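Acid phosphatase (Bacillus anthracis, PDB 2I33) probably hydrolyses phosphate monoesters as a magnesium-binding class C acid phosphatase of the HAD superfamily. Local coordinates at residues 63-66 / 67-71. Sequence-based numbering, arbitrary orientation.
Sequences VLDL and DETVL. With MG (magnesium ion), chain C.
Asp-65 and Thr-69 meet across a tight loop that starts where strand 59-64 ends. Thr-69 OG1 donates 2.8 Å to Asp-65 OD2, which accepts on its anti lone pair, the one turned away from OD1. The same OD2 binds the magnesium ion at 2.1 Å, next to the carbonyl O of Asp-67. Those two oxygens lie close together because they share the metal; three waters and Asp-180 complete its shell. With CG swung anti to the backbone N (chi1 173°), the Asp-65 carboxylate reaches the ion. Its OD1 is satisfied separately, by two waters and a salt bridge to Lys-161. Water 1 ties the two aspartates together: it donates to Asp-65 OD1 and Asp-67 OD2 and accepts from Asp-67 N at 2.9 Å. Asp-67 OD1 accepts a hydrogen bond from Asn-73 ND2 and forms a salt bridge with Arg-126.

Next to the metal site the chain curls around Leu-66 O, which takes three N-H groups: Val-70 N at 2.8 Å, Leu-71 N at 2.9 Å and, longer, Thr-69 N at 3.1 Å. Asp-65 O is buried without a polar partner, against the Val-70 CG2 methyl, which also meets Leu-64 CD2 at 4.0 Å. The sequence and geometry of Asp-65, Asp-67 and Thr-69 are consistent with the DxDx(T/V) motif of the HAD superfamily, here holding magnesium at the end of strand 59-64.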
loop_
_atom_site.group_PDB
_atom_site.type_symbol
_atom_site.label_atom_id
_atom_site.label_comp_id
_atom_site.label_asym_id
_atom_site.label_seq_id
_atom_site.Cartn_x
_atom_site.Cartn_y
_atom_site.Cartn_z
ATOM N N VAL A 63 8.302 11.874 -13.301
ATOM C CA VAL A 63 8.820 12.364 -12.054
ATOM C C VAL A 63 8.626 11.294 -11.010
ATOM O O VAL A 63 7.559 10.725 -10.934
ATOM C CB VAL A 63 8.055 13.610 -11.625
ATOM C CG1 VAL A 63 8.281 13.907 -10.139
ATOM C CG2 VAL A 63 8.447 14.772 -12.514
ATOM N N LEU A 64 9.666 11.045 -10.240
ATOM C CA LEU A 64 9.592 10.143 -9.120
ATOM C C LEU A 64 10.184 10.742 -7.877
ATOM O O LEU A 64 11.217 11.403 -7.898
ATOM C CB LEU A 64 10.351 8.857 -9.394
ATOM C CG LEU A 64 10.052 8.166 -10.717
ATOM C CD1 LEU A 64 11.070 8.552 -11.790
ATOM C CD2 LEU A 64 10.039 6.677 -10.516
ATOM N N ASP A 65 9.536 10.461 -6.756
ATOM C CA ASP A 65 10.141 10.641 -5.481
ATOM C C ASP A 65 11.255 9.588 -5.348
ATOM O O ASP A 65 11.275 8.621 -6.101
ATOM C CB ASP A 65 9.031 10.409 -4.449
ATOM C CG ASP A 65 9.511 10.401 -3.082
ATOM O OD1 ASP A 65 10.207 11.361 -2.688
ATOM O OD2 ASP A 65 9.204 9.372 -2.408
ATOM N N LEU A 66 12.148 9.756 -4.364
ATOM C CA LEU A 66 13.210 8.776 -4.152
ATOM C C LEU A 66 12.902 7.882 -2.986
ATOM O O LEU A 66 12.713 6.704 -3.165
ATOM C CB LEU A 66 14.580 9.408 -3.977
ATOM C CG LEU A 66 15.194 9.947 -5.286
ATOM C CD1 LEU A 66 16.466 10.643 -5.030
ATOM C CD2 LEU A 66 15.435 8.801 -6.267
ATOM N N ASP A 67 12.836 8.453 -1.795
ATOM C CA ASP A 67 12.764 7.637 -0.581
ATOM C C ASP A 67 11.386 6.994 -0.494
ATOM O O ASP A 67 10.348 7.655 -0.492
ATOM C CB ASP A 67 13.098 8.470 0.656
ATOM C CG ASP A 67 14.513 9.026 0.602
ATOM O OD1 ASP A 67 15.429 8.252 0.295
ATOM O OD2 ASP A 67 14.700 10.259 0.813
ATOM N N GLU A 68 11.404 5.683 -0.385
ATOM C CA GLU A 68 10.187 4.876 -0.330
ATOM C C GLU A 68 9.394 4.872 -1.656
ATOM O O GLU A 68 8.236 4.438 -1.693
ATOM C CB GLU A 68 9.333 5.222 0.868
ATOM C CG GLU A 68 9.847 4.595 2.180
ATOM C CD GLU A 68 11.327 4.750 2.446
ATOM O OE1 GLU A 68 11.754 5.834 2.897
ATOM O OE2 GLU A 68 12.047 3.737 2.235
ATOM N N THR A 69 10.052 5.274 -2.728
ATOM C CA THR A 69 9.510 5.143 -4.054
ATOM C C THR A 69 10.486 4.387 -4.942
ATOM O O THR A 69 10.116 3.382 -5.550
ATOM C CB THR A 69 9.189 6.527 -4.641
ATOM O OG1 THR A 69 8.181 7.140 -3.829
ATOM C CG2 THR A 69 8.724 6.381 -6.033
ATOM N N VAL A 70 11.745 4.844 -4.971
ATOM C CA VAL A 70 12.845 4.199 -5.686
ATOM C C VAL A 70 13.815 3.552 -4.689
ATOM O O VAL A 70 14.256 2.443 -4.898
ATOM C CB VAL A 70 13.614 5.175 -6.587
ATOM C CG1 VAL A 70 14.774 4.502 -7.238
ATOM C CG2 VAL A 70 12.663 5.791 -7.631
ATOM N N LEU A 71 14.160 4.273 -3.634
ATOM C CA LEU A 71 15.137 3.791 -2.649
ATOM C C LEU A 71 14.481 3.407 -1.341
ATOM O O LEU A 71 13.656 4.134 -0.791
ATOM C CB LEU A 71 16.187 4.887 -2.380
ATOM C CG LEU A 71 17.063 5.283 -3.585
ATOM C CD1 LEU A 71 17.974 6.462 -3.227
ATOM C CD2 LEU A 71 17.842 4.132 -4.141
HETATM MG MG MG C . 9.067 9.368 -0.326
HETATM O O HOH W 1 13.009 11.289 -1.471
HETATM O O HOH W 2 10.657 10.809 0.149
HETATM O O HOH W 3 7.775 11.040 -0.517
HETATM O O HOH W 4 8.776 9.123 1.473
#